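Local coordinates for Sel1 repeat family protein (Pseudomonas aeruginosa, PDB 6LCH), which probably serves as an immunity protein against the type VI secretion effector PldB and is built of Sel1-repeat helices, at residues Q191-G197 and L244-I250; A202-S206 and Y231-Y235; C10-K14 and C159-Q163. All coordinates share one frame; numbering follows the deposited sequence.

How the contacts relate
Contact 3 comes first along the chain: the loop at 10-14, ahead of helix 22-34, is bonded to the end of helix 150-162, closing a loop of 144 residues that takes in the helices from 22-34 to 133-146. Contact 1 opens only after that loop is closed, joining the end of helix 183-195 to residues 244-250. Contact 2, between helices 199-208 and 225-240, is nested inside the loop of contact 1 and touches it, the two centres lying about 11 Å apart. Contacts 1 and 3 meet where Gln-196 packs on Ala-161, whereas contacts 2 and 3 stay about 14 Å apart at their nearest atoms.

Contact 1: Q191-G197 and L244-I250; sequences QVSVSQG and LRFPNLI
Leu-249 CD1 wedges between two residues one turn apart on helix 183-195, 3.7 Å from Val-194 CG1 and equally near Gln-191 CG. Beside it Ile-250 brings its CD1 to 3.4 Å from Ser-195 OG, while Ile-250 CG1 lies 3.6 Å from Gln-191 OE1. With OG in the position between N and the carbonyl carbon (chi1 65°), Ser-195 turns its hydroxyl back to Val-192 O at 2.7 Å, and its CB faces Phe-246 O. The backbones are joined by one hydrogen bond, Phe-246 N to Ser-195 O, 3.3 Å.

Arg-245, bent at chi2 (-57°), lays one face of its guanidinium against Gln-196 O, 3.0 Å from NE, an approach whose angle is too poor for a hydrogen bond; NH1 is held by Pro-242 O. Helix 183-195 ends in a Schellman motif, with Gly-197, at positive phi, as C-prime residue, and a type I turn from Phe-246 to Leu-249 leads the other segment into helix 249-252. The contact thus packs residues from the C-terminal part of the chain on a helix end within the Sel1 repeat 166-198. Farther out, Gln-191 NE2 bonds to Tyr-253 O and Gln-196 OE1 to Ser-169 OG. Helix 225-240 packs against Val-194 and Phe-246 through Ile-234, helix 199-208 meets Val-194 through Ala-201 and Leu-205, and helix 166-178 meets Val-192 and Ser-193 through Ser-169.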
ATOM      1  N   GLN A 191      -0.605   1.944 -14.371  1.00  8.55           N
ATOM      2  CA  GLN A 191      -1.399   0.779 -14.744  1.00  9.80           C
ATOM      3  C   GLN A 191      -0.996  -0.443 -13.929  1.00  7.58           C
ATOM      4  O   GLN A 191      -1.856  -1.177 -13.428  1.00  5.04           O
ATOM      5  CB  GLN A 191      -1.263   0.498 -16.241  1.00  8.71           C
ATOM      6  CG  GLN A 191      -2.357  -0.425 -16.773  1.00 11.89           C
ATOM      7  CD  GLN A 191      -2.047  -0.993 -18.143  1.00 10.55           C
ATOM      8  OE1 GLN A 191      -0.888  -1.087 -18.542  1.00 13.58           O
ATOM      9  NE2 GLN A 191      -3.089  -1.381 -18.871  1.00 13.90           N
ATOM     10  N   VAL A 192       0.314  -0.676 -13.783  1.00  8.20           N
ATOM     11  CA  VAL A 192       0.788  -1.773 -12.938  1.00  6.89           C
ATOM     12  C   VAL A 192       0.229  -1.635 -11.530  1.00  7.09           C
ATOM     13  O   VAL A 192      -0.168  -2.626 -10.900  1.00 10.07           O
ATOM     14  CB  VAL A 192       2.328  -1.815 -12.935  1.00  6.46           C
ATOM     15  CG1 VAL A 192       2.840  -2.675 -11.785  1.00  9.03           C
ATOM     16  CG2 VAL A 192       2.849  -2.328 -14.261  1.00  6.86           C
ATOM     17  N   SER A 193       0.173  -0.403 -11.023  1.00  6.61           N
ATOM     18  CA  SER A 193      -0.427  -0.150  -9.718  1.00  7.57           C
ATOM     19  C   SER A 193      -1.873  -0.626  -9.674  1.00  8.84           C
ATOM     20  O   SER A 193      -2.300  -1.242  -8.691  1.00  8.18           O
ATOM     21  CB  SER A 193      -0.338   1.341  -9.393  1.00  6.69           C
ATOM     22  OG  SER A 193      -0.836   1.616  -8.097  1.00  6.62           O
ATOM     23  N   VAL A 194      -2.637  -0.363 -10.736  1.00  8.84           N
ATOM     24  CA  VAL A 194      -4.026  -0.814 -10.792  1.00  8.60           C
ATOM     25  C   VAL A 194      -4.096  -2.333 -10.710  1.00  8.10           C
ATOM     26  O   VAL A 194      -4.858  -2.894  -9.914  1.00 10.99           O
ATOM     27  CB  VAL A 194      -4.712  -0.290 -12.065  1.00  8.13           C
ATOM     28  CG1 VAL A 194      -6.144  -0.795 -12.134  1.00 12.49           C
ATOM     29  CG2 VAL A 194      -4.668   1.223 -12.104  1.00  7.77           C
ATOM     30  N   SER A 195      -3.300  -3.022 -11.531  1.00  7.21           N
ATOM     31  CA  SER A 195      -3.303  -4.482 -11.535  1.00 12.57           C
ATOM     32  C   SER A 195      -2.904  -5.081 -10.193  1.00 11.84           C
ATOM     33  O   SER A 195      -3.123  -6.280  -9.982  1.00 11.02           O
ATOM     34  CB  SER A 195      -2.373  -5.011 -12.630  1.00 14.78           C
ATOM     35  OG  SER A 195      -1.019  -4.673 -12.375  1.00 11.70           O
ATOM     36  N   GLN A 196      -2.336  -4.287  -9.286  1.00 12.07           N
ATOM     37  CA  GLN A 196      -1.968  -4.737  -7.951  1.00 10.42           C
ATOM     38  C   GLN A 196      -2.966  -4.300  -6.886  1.00 12.53           C
ATOM     39  O   GLN A 196      -2.672  -4.418  -5.693  1.00 13.81           O
ATOM     40  CB  GLN A 196      -0.574  -4.226  -7.584  1.00 12.07           C
ATOM     41  CG  GLN A 196       0.542  -4.729  -8.475  1.00 11.62           C
ATOM     42  CD  GLN A 196       1.778  -3.867  -8.361  1.00 11.26           C
ATOM     43  OE1 GLN A 196       1.705  -2.730  -7.898  1.00 11.36           O
ATOM     44  NE2 GLN A 196       2.918  -4.399  -8.783  1.00 12.64           N
ATOM     45  N   GLY A 197      -4.139  -3.814  -7.284  1.00  9.97           N
ATOM     46  CA  GLY A 197      -5.106  -3.318  -6.330  1.00  9.77           C
ATOM     47  C   GLY A 197      -5.018  -1.837  -6.055  1.00  8.66           C
ATOM     48  O   GLY A 197      -5.574  -1.371  -5.053  1.00  7.08           O
ATOM     49  N   LEU A 244      -9.149  -7.294  -4.076  1.00 16.03           N
ATOM     50  CA  LEU A 244      -9.135  -7.818  -5.427  1.00 13.12           C
ATOM     51  C   LEU A 244      -7.880  -7.377  -6.155  1.00 15.09           C
ATOM     52  O   LEU A 244      -7.250  -6.368  -5.825  1.00 13.47           O
ATOM     53  CB  LEU A 244     -10.330  -7.309  -6.208  1.00 16.48           C
ATOM     54  CG  LEU A 244     -11.659  -7.716  -5.630  1.00 20.25           C
ATOM     55  CD1 LEU A 244     -12.507  -6.515  -5.809  1.00 17.01           C
ATOM     56  CD2 LEU A 244     -12.211  -8.882  -6.432  1.00 13.51           C
ATOM     57  N   ARG A 245      -7.552  -8.130  -7.193  1.00 13.16           N
ATOM     58  CA  ARG A 245      -6.450  -7.832  -8.081  1.00 15.40           C
ATOM     59  C   ARG A 245      -6.964  -7.926  -9.509  1.00 17.95           C
ATOM     60  O   ARG A 245      -8.125  -8.274  -9.752  1.00 16.17           O
ATOM     61  CB  ARG A 245      -5.274  -8.779  -7.815  1.00 13.66           C
ATOM     62  CG  ARG A 245      -4.715  -8.650  -6.401  1.00 15.88           C
ATOM     63  CD  ARG A 245      -4.280  -7.212  -6.127  1.00 16.86           C
ATOM     64  NE  ARG A 245      -3.812  -6.998  -4.758  1.00 18.52           N
ATOM     65  CZ  ARG A 245      -4.475  -6.307  -3.832  1.00 15.71           C
ATOM     66  NH1 ARG A 245      -5.647  -5.759  -4.112  1.00 13.91           N
ATOM     67  NH2 ARG A 245      -3.963  -6.165  -2.616  1.00 18.29           N
ATOM     68  N   PHE A 246      -6.104  -7.585 -10.465  1.00 14.96           N
ATOM     69  CA  PHE A 246      -6.482  -7.523 -11.878  1.00 14.68           C
ATOM     70  C   PHE A 246      -5.305  -8.010 -12.709  1.00 16.64           C
ATOM     71  O   PHE A 246      -4.601  -7.223 -13.351  1.00 12.35           O
ATOM     72  CB  PHE A 246      -6.912  -6.103 -12.256  1.00 12.80           C
ATOM     73  CG  PHE A 246      -8.074  -5.599 -11.447  1.00 11.33           C
ATOM     74  CD1 PHE A 246      -7.870  -4.951 -10.239  1.00  9.49           C
ATOM     75  CD2 PHE A 246      -9.373  -5.805 -11.879  1.00 10.65           C
ATOM     76  CE1 PHE A 246      -8.933  -4.509  -9.487  1.00 12.10           C
ATOM     77  CE2 PHE A 246     -10.443  -5.363 -11.131  1.00 11.70           C
ATOM     78  CZ  PHE A 246     -10.227  -4.713  -9.934  1.00 12.83           C
ATOM     79  N   PRO A 247      -5.064  -9.325 -12.717  1.00 18.39           N
ATOM     80  CA  PRO A 247      -3.840  -9.853 -13.341  1.00 16.30           C
ATOM     81  C   PRO A 247      -3.854  -9.840 -14.862  1.00 15.39           C
ATOM     82  O   PRO A 247      -2.809 -10.111 -15.467  1.00 17.43           O
ATOM     83  CB  PRO A 247      -3.763 -11.294 -12.807  1.00 17.07           C
ATOM     84  CG  PRO A 247      -4.804 -11.383 -11.714  1.00 14.21           C
ATOM     85  CD  PRO A 247      -5.852 -10.386 -12.074  1.00 14.03           C
ATOM     86  N   ASN A 248      -4.985  -9.543 -15.498  1.00 16.22           N
ATOM     87  CA  ASN A 248      -5.062  -9.480 -16.950  1.00 14.64           C
ATOM     88  C   ASN A 248      -5.159  -8.055 -17.475  1.00 15.12           C
ATOM     89  O   ASN A 248      -5.227  -7.864 -18.692  1.00 14.93           O
ATOM     90  CB  ASN A 248      -6.258 -10.301 -17.451  1.00 18.27           C
ATOM     91  CG  ASN A 248      -6.101 -11.787 -17.171  1.00 19.14           C
ATOM     92  OD1 ASN A 248      -5.446 -12.507 -17.926  1.00 17.33           O
ATOM     93  ND2 ASN A 248      -6.705 -12.252 -16.082  1.00 15.43           N
ATOM     94  N   LEU A 249      -5.143  -7.056 -16.588  1.00 16.79           N
ATOM     95  CA  LEU A 249      -5.378  -5.668 -16.986  1.00 15.35           C
ATOM     96  C   LEU A 249      -4.368  -5.201 -18.028  1.00 12.98           C
ATOM     97  O   LEU A 249      -4.735  -4.572 -19.028  1.00 12.97           O
ATOM     98  CB  LEU A 249      -5.328  -4.770 -15.748  1.00 15.76           C
ATOM     99  CG  LEU A 249      -6.056  -3.420 -15.695  1.00 17.12           C
ATOM    100  CD1 LEU A 249      -5.082  -2.345 -15.267  1.00 12.40           C
ATOM    101  CD2 LEU A 249      -6.734  -3.046 -17.008  1.00 14.70           C
ATOM    102  N   ILE A 250      -3.085  -5.493 -17.805  1.00 12.20           N
ATOM    103  CA  ILE A 250      -2.047  -5.029 -18.722  1.00 16.70           C
ATOM    104  C   ILE A 250      -2.280  -5.595 -20.117  1.00 16.69           C
ATOM    105  O   ILE A 250      -2.209  -4.874 -21.121  1.00 17.14           O
ATOM    106  CB  ILE A 250      -0.651  -5.401 -18.190  1.00 14.03           C
ATOM    107  CG1 ILE A 250      -0.169  -4.374 -17.165  1.00 14.24           C
ATOM    108  CG2 ILE A 250       0.346  -5.500 -19.329  1.00 18.80           C
ATOM    109  CD1 ILE A 250      -0.765  -4.548 -15.794  1.00 11.99           C
TER

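Contact 2: A202-S206 and Y231-Y235; sequences AFFLS and YYSIY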
ATOM      1  N   ALA A 202      -6.312   3.662 -10.213  1.00  6.79           N
ATOM      2  CA  ALA A 202      -7.496   3.427 -11.034  1.00  7.31           C
ATOM      3  C   ALA A 202      -8.291   4.710 -11.217  1.00  8.12           C
ATOM      4  O   ALA A 202      -8.746   5.022 -12.324  1.00  8.61           O
ATOM      5  CB  ALA A 202      -8.365   2.334 -10.409  1.00  7.92           C
ATOM      6  N   PHE A 203      -8.473   5.471 -10.136  1.00  8.26           N
ATOM      7  CA  PHE A 203      -9.132   6.762 -10.264  1.00 12.50           C
ATOM      8  C   PHE A 203      -8.316   7.709 -11.131  1.00 10.89           C
ATOM      9  O   PHE A 203      -8.877   8.461 -11.937  1.00  7.82           O
ATOM     10  CB  PHE A 203      -9.375   7.383  -8.893  1.00 13.55           C
ATOM     11  CG  PHE A 203     -10.168   8.654  -8.946  1.00 12.80           C
ATOM     12  CD1 PHE A 203     -11.548   8.617  -9.040  1.00 17.51           C
ATOM     13  CD2 PHE A 203      -9.535   9.884  -8.921  1.00 15.38           C
ATOM     14  CE1 PHE A 203     -12.282   9.780  -9.094  1.00 17.41           C
ATOM     15  CE2 PHE A 203     -10.266  11.055  -8.976  1.00 15.40           C
ATOM     16  CZ  PHE A 203     -11.641  11.001  -9.063  1.00 18.04           C
ATOM     17  N   PHE A 204      -6.987   7.692 -10.981  1.00  7.46           N
ATOM     18  CA  PHE A 204      -6.170   8.607 -11.771  1.00  9.40           C
ATOM     19  C   PHE A 204      -6.237   8.270 -13.253  1.00  9.01           C
ATOM     20  O   PHE A 204      -6.299   9.171 -14.097  1.00  6.69           O
ATOM     21  CB  PHE A 204      -4.718   8.600 -11.300  1.00  7.79           C
ATOM     22  CG  PHE A 204      -3.831   9.503 -12.108  1.00  9.24           C
ATOM     23  CD1 PHE A 204      -3.977  10.879 -12.039  1.00 11.53           C
ATOM     24  CD2 PHE A 204      -2.867   8.980 -12.952  1.00  7.75           C
ATOM     25  CE1 PHE A 204      -3.167  11.717 -12.787  1.00 12.58           C
ATOM     26  CE2 PHE A 204      -2.055   9.812 -13.699  1.00  9.43           C
ATOM     27  CZ  PHE A 204      -2.206  11.182 -13.618  1.00 11.71           C
ATOM     28  N   LEU A 205      -6.231   6.980 -13.592  1.00  7.26           N
ATOM     29  CA  LEU A 205      -6.342   6.609 -14.997  1.00  8.21           C
ATOM     30  C   LEU A 205      -7.736   6.897 -15.536  1.00  9.23           C
ATOM     31  O   LEU A 205      -7.892   7.163 -16.733  1.00  7.95           O
ATOM     32  CB  LEU A 205      -5.974   5.136 -15.181  1.00  9.00           C
ATOM     33  CG  LEU A 205      -4.486   4.863 -15.411  1.00 10.52           C
ATOM     34  CD1 LEU A 205      -3.627   5.820 -14.598  1.00 10.05           C
ATOM     35  CD2 LEU A 205      -4.137   3.410 -15.078  1.00  8.85           C
ATOM     36  N   SER A 206      -8.750   6.866 -14.669  1.00  7.70           N
ATOM     37  CA  SER A 206     -10.094   7.258 -15.081  1.00 10.34           C
ATOM     38  C   SER A 206     -10.123   8.706 -15.552  1.00 11.39           C
ATOM     39  O   SER A 206     -10.723   9.025 -16.585  1.00 10.47           O
ATOM     40  CB  SER A 206     -11.072   7.052 -13.927  1.00 10.32           C
ATOM     41  OG  SER A 206     -12.170   7.935 -14.043  1.00 20.92           O
ATOM     42  N   TYR A 231     -11.480   1.839 -16.145  1.00 13.26           N
ATOM     43  CA  TYR A 231     -10.688   2.150 -14.964  1.00 13.13           C
ATOM     44  C   TYR A 231     -11.566   2.590 -13.802  1.00 13.62           C
ATOM     45  O   TYR A 231     -11.361   2.141 -12.669  1.00 11.51           O
ATOM     46  CB  TYR A 231      -9.648   3.217 -15.301  1.00 12.60           C
ATOM     47  CG  TYR A 231      -8.481   2.645 -16.065  1.00 10.63           C
ATOM     48  CD1 TYR A 231      -7.645   1.705 -15.479  1.00 10.11           C
ATOM     49  CD2 TYR A 231      -8.229   3.025 -17.374  1.00  8.65           C
ATOM     50  CE1 TYR A 231      -6.587   1.170 -16.171  1.00 11.18           C
ATOM     51  CE2 TYR A 231      -7.172   2.497 -18.076  1.00 10.47           C
ATOM     52  CZ  TYR A 231      -6.350   1.570 -17.470  1.00 12.92           C
ATOM     53  OH  TYR A 231      -5.289   1.038 -18.164  1.00 14.24           O
ATOM     54  N   TYR A 232     -12.561   3.446 -14.058  1.00 14.94           N
ATOM     55  CA  TYR A 232     -13.436   3.860 -12.968  1.00 15.39           C
ATOM     56  C   TYR A 232     -14.206   2.683 -12.391  1.00 13.18           C
ATOM     57  O   TYR A 232     -14.482   2.659 -11.187  1.00 12.66           O
ATOM     58  CB  TYR A 232     -14.416   4.941 -13.425  1.00 17.45           C
ATOM     59  CG  TYR A 232     -15.101   5.597 -12.250  1.00 18.69           C
ATOM     60  CD1 TYR A 232     -14.394   6.434 -11.399  1.00 19.08           C
ATOM     61  CD2 TYR A 232     -16.438   5.350 -11.967  1.00 20.38           C
ATOM     62  CE1 TYR A 232     -15.002   7.029 -10.314  1.00 23.47           C
ATOM     63  CE2 TYR A 232     -17.058   5.940 -10.879  1.00 22.97           C
ATOM     64  CZ  TYR A 232     -16.334   6.779 -10.056  1.00 24.09           C
ATOM     65  OH  TYR A 232     -16.935   7.375  -8.971  1.00 26.30           O
ATOM     66  N   SER A 233     -14.565   1.707 -13.229  1.00 12.03           N
ATOM     67  CA  SER A 233     -15.241   0.516 -12.727  1.00 13.78           C
ATOM     68  C   SER A 233     -14.311  -0.319 -11.857  1.00 14.15           C
ATOM     69  O   SER A 233     -14.743  -0.890 -10.847  1.00 15.52           O
ATOM     70  CB  SER A 233     -15.777  -0.317 -13.890  1.00 17.72           C
ATOM     71  OG  SER A 233     -16.427  -1.485 -13.416  1.00 21.55           O
ATOM     72  N   ILE A 234     -13.036  -0.418 -12.242  1.00 12.51           N
ATOM     73  CA  ILE A 234     -12.055  -1.083 -11.389  1.00 10.39           C
ATOM     74  C   ILE A 234     -11.918  -0.329 -10.076  1.00 13.07           C
ATOM     75  O   ILE A 234     -11.844  -0.931  -8.996  1.00 12.28           O
ATOM     76  CB  ILE A 234     -10.704  -1.199 -12.118  1.00 13.17           C
ATOM     77  CG1 ILE A 234     -10.728  -2.350 -13.123  1.00 12.86           C
ATOM     78  CG2 ILE A 234      -9.560  -1.367 -11.122  1.00  9.70           C
ATOM     79  CD1 ILE A 234      -9.576  -2.307 -14.109  1.00 10.04           C
ATOM     80  N   TYR A 235     -11.894   1.005 -10.146  1.00 10.51           N
ATOM     81  CA  TYR A 235     -11.861   1.804  -8.931  1.00 10.96           C
ATOM     82  C   TYR A 235     -13.088   1.542  -8.066  1.00 14.98           C
ATOM     83  O   TYR A 235     -12.985   1.489  -6.837  1.00 12.55           O
ATOM     84  CB  TYR A 235     -11.743   3.290  -9.276  1.00 13.98           C
ATOM     85  CG  TYR A 235     -12.274   4.205  -8.199  1.00 14.41           C
ATOM     86  CD1 TYR A 235     -13.570   4.691  -8.258  1.00 14.58           C
ATOM     87  CD2 TYR A 235     -11.481   4.583  -7.122  1.00 14.73           C
ATOM     88  CE1 TYR A 235     -14.065   5.521  -7.283  1.00 19.31           C
ATOM     89  CE2 TYR A 235     -11.970   5.419  -6.136  1.00 18.86           C
ATOM     90  CZ  TYR A 235     -13.266   5.888  -6.230  1.00 19.01           C
ATOM     91  OH  TYR A 235     -13.780   6.716  -5.257  1.00 22.69           O
TER
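An antiparallel helix pair is formed here by helices 199-208 and 225-240, next to the Sel1-repeat helix 183-195; the short segments run at 155° to each other, with axes 7.7 Å apart at closest approach. Ala-202 lets the backbones come close: its CB sits 3.7 Å from Tyr-235 CB and also touches Ile-234 CG2, and its carbonyl O faces Tyr-231 CB. No hydrogen bond crosses between the segments, so packing alone joins them.

On one flank three rings gather. Phe-203, its ring swung anti to the backbone N (chi1 -175°), turns an edge to the face of Tyr-235 in an edge-to-face pair, centroids 5.4 Å apart and planes at 58°. Tyr-232 lies alongside Phe-203, pointing the same way, and the two meet at their edges, Tyr-232 CE1 to Phe-203 CD1, 4.0 Å. Ser-206 OG rests near Tyr-232 CD1.

On the other flank Tyr-231 reaches toward helix 183-195, its OH in a weak hydrogen bond with Gln-191 NE2, and its ring is roofed by Leu-205: CB stands over the ring centre in a CH-pi contact, and CD2 comes to 3.5 Å from Tyr-231 CE1.

Contact 3: C10-K14 and C159-Q163; sequences CVNEK and CAASQ
Cys-10 overlaps Cys-159 as its covalent partner, Cys-10 SG lying 2.0 Å from Cys-159 SG. Each sulfur is also close to the CB of the other cysteine, Cys-159 SG to Cys-10 CB being 3.0 Å. The disulfide torsion of 94° is near the relaxed value for such a bond. Each SG stands trans to its own backbone nitrogen, which directs it toward the other segment. Leu-136 of helix 133-146 packs against Cys-159.

A second hold lies beyond the bridge, at Gln-163, just past helix 150-162. Its side chain runs out extended from CG and presents OE1 to the backbone of Glu-13, whose N donates across 2.8 Å in a nearly straight bond (171°), although from above the carbonyl plane of the amide. The Glu-13 CB touches the same oxygen. The amide's other end, NE2, turns back to Cys-159 O at 3.3 Å and also bonds to Gly-131 O, so both ends of the amide are engaged and its rotation is fixed. Ser-162 OG reaches Cys-159 O at 2.9 Å from the opposite face of that carbonyl, which is thus gripped from two sides.

Asn-12 passes Gln-163 in the opposite direction, their amide planes 56° apart. Asn-12 OD1 accepts from Lys-14 N at 3.1 Å, on a lone pair, making an Asx turn that shapes the loop just where it meets Gln-163. Glu-13 leads its carboxylate away to Asn-132 ND2, and its side chain also touches Pro-97 and Gln-98 of helix 97-107. One covalent bond and one backbone-to-amide hydrogen bond therefore pin the N-terminal loop to the last turn of helix 150-162 and the residue that follows it; the disulfide is consistent with a protein exported from the reducing cytoplasm.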
ATOM      1  N   CYS A  10      17.360  -5.817  -0.901  1.00 13.69           N
ATOM      2  CA  CYS A  10      15.935  -6.013  -1.142  1.00  9.54           C
ATOM      3  C   CYS A  10      15.551  -7.452  -0.817  1.00 10.12           C
ATOM      4  O   CYS A  10      16.036  -8.390  -1.459  1.00 10.59           O
ATOM      5  CB  CYS A  10      15.580  -5.678  -2.588  1.00 11.38           C
ATOM      6  SG  CYS A  10      13.817  -5.854  -2.948  1.00 10.53           S
ATOM      7  N   VAL A  11      14.673  -7.626   0.169  1.00  9.16           N
ATOM      8  CA  VAL A  11      14.250  -8.949   0.606  1.00  9.46           C
ATOM      9  C   VAL A  11      12.730  -9.025   0.575  1.00 11.38           C
ATOM     10  O   VAL A  11      12.029  -8.028   0.778  1.00  8.42           O
ATOM     11  CB  VAL A  11      14.788  -9.291   2.015  1.00 14.38           C
ATOM     12  CG1 VAL A  11      16.312  -9.271   2.020  1.00 13.20           C
ATOM     13  CG2 VAL A  11      14.240  -8.329   3.054  1.00 10.43           C
ATOM     14  N   ASN A  12      12.222 -10.220   0.308  1.00 14.52           N
ATOM     15  CA  ASN A  12      10.781 -10.425   0.273  1.00 15.50           C
ATOM     16  C   ASN A  12      10.226 -10.433   1.692  1.00 13.11           C
ATOM     17  O   ASN A  12      10.702 -11.185   2.550  1.00 17.69           O
ATOM     18  CB  ASN A  12      10.449 -11.729  -0.444  1.00 15.84           C
ATOM     19  CG  ASN A  12       9.123 -11.670  -1.164  1.00 20.94           C
ATOM     20  OD1 ASN A  12       8.075 -11.520  -0.539  1.00 20.92           O
ATOM     21  ND2 ASN A  12       9.161 -11.774  -2.488  1.00 27.17           N
ATOM     22  N   GLU A  13       9.220  -9.594   1.940  1.00 10.70           N
ATOM     23  CA  GLU A  13       8.567  -9.593   3.244  1.00 12.13           C
ATOM     24  C   GLU A  13       7.941 -10.945   3.557  1.00 13.91           C
ATOM     25  O   GLU A  13       7.751 -11.281   4.730  1.00 12.82           O
ATOM     26  CB  GLU A  13       7.507  -8.495   3.302  1.00  8.87           C
ATOM     27  CG  GLU A  13       7.073  -8.133   4.710  1.00  9.24           C
ATOM     28  CD  GLU A  13       5.804  -7.310   4.736  1.00  8.06           C
ATOM     29  OE1 GLU A  13       4.829  -7.701   4.065  1.00  9.36           O
ATOM     30  OE2 GLU A  13       5.781  -6.273   5.427  1.00  9.34           O
ATOM     31  N   LYS A  14       7.616 -11.732   2.526  1.00 17.35           N
ATOM     32  CA  LYS A  14       7.098 -13.094   2.670  1.00 19.00           C
ATOM     33  C   LYS A  14       8.175 -14.104   3.096  1.00 22.85           C
ATOM     34  O   LYS A  14       7.907 -15.313   3.090  1.00 28.20           O
ATOM     35  CB  LYS A  14       6.445 -13.549   1.365  1.00 20.54           C
ATOM     36  CG  LYS A  14       5.178 -12.790   1.014  1.00 22.12           C
ATOM     37  CD  LYS A  14       4.946 -12.774  -0.489  1.00 29.39           C
ATOM     38  CE  LYS A  14       4.906 -11.354  -1.036  1.00 23.44           C
ATOM     39  NZ  LYS A  14       5.136 -11.323  -2.508  1.00 22.15           N
ATOM     40  N   CYS A 159      11.912  -1.948  -4.694  1.00  7.60           N
ATOM     41  CA  CYS A 159      11.826  -3.155  -3.878  1.00  7.20           C
ATOM     42  C   CYS A 159      10.393  -3.407  -3.430  1.00  6.91           C
ATOM     43  O   CYS A 159       9.935  -4.557  -3.398  1.00  8.02           O
ATOM     44  CB  CYS A 159      12.754  -3.031  -2.670  1.00  7.71           C
ATOM     45  SG  CYS A 159      12.923  -4.539  -1.689  1.00  6.65           S
ATOM     46  N   ALA A 160       9.666  -2.339  -3.098  1.00  4.91           N
ATOM     47  CA  ALA A 160       8.302  -2.486  -2.608  1.00  8.57           C
ATOM     48  C   ALA A 160       7.350  -2.936  -3.711  1.00  9.25           C
ATOM     49  O   ALA A 160       6.492  -3.795  -3.480  1.00  8.75           O
ATOM     50  CB  ALA A 160       7.831  -1.173  -1.985  1.00  6.07           C
ATOM     51  N   ALA A 161       7.474  -2.370  -4.916  1.00  8.60           N
ATOM     52  CA  ALA A 161       6.535  -2.741  -5.972  1.00 11.22           C
ATOM     53  C   ALA A 161       6.796  -4.143  -6.503  1.00 11.28           C
ATOM     54  O   ALA A 161       5.857  -4.815  -6.939  1.00 14.25           O
ATOM     55  CB  ALA A 161       6.585  -1.744  -7.122  1.00  9.35           C
ATOM     56  N   SER A 162       8.052  -4.596  -6.489  1.00 11.77           N
ATOM     57  CA  SER A 162       8.343  -5.955  -6.933  1.00 11.21           C
ATOM     58  C   SER A 162       7.638  -6.994  -6.071  1.00 15.57           C
ATOM     59  O   SER A 162       7.447  -8.130  -6.519  1.00 12.79           O
ATOM     60  CB  SER A 162       9.856  -6.208  -6.940  1.00 15.40           C
ATOM     61  OG  SER A 162      10.396  -6.281  -5.628  1.00 14.00           O
ATOM     62  N   GLN A 163       7.239  -6.629  -4.853  1.00 14.34           N
ATOM     63  CA  GLN A 163       6.448  -7.497  -3.992  1.00 13.60           C
ATOM     64  C   GLN A 163       4.948  -7.338  -4.222  1.00 13.20           C
ATOM     65  O   GLN A 163       4.152  -7.884  -3.451  1.00 14.28           O
ATOM     66  CB  GLN A 163       6.794  -7.233  -2.524  1.00 11.49           C
ATOM     67  CG  GLN A 163       8.290  -7.284  -2.243  1.00 10.85           C
ATOM     68  CD  GLN A 163       8.639  -7.039  -0.786  1.00 12.18           C
ATOM     69  OE1 GLN A 163       8.156  -7.736   0.107  1.00 13.94           O
ATOM     70  NE2 GLN A 163       9.495  -6.053  -0.541  1.00  7.86           N
TER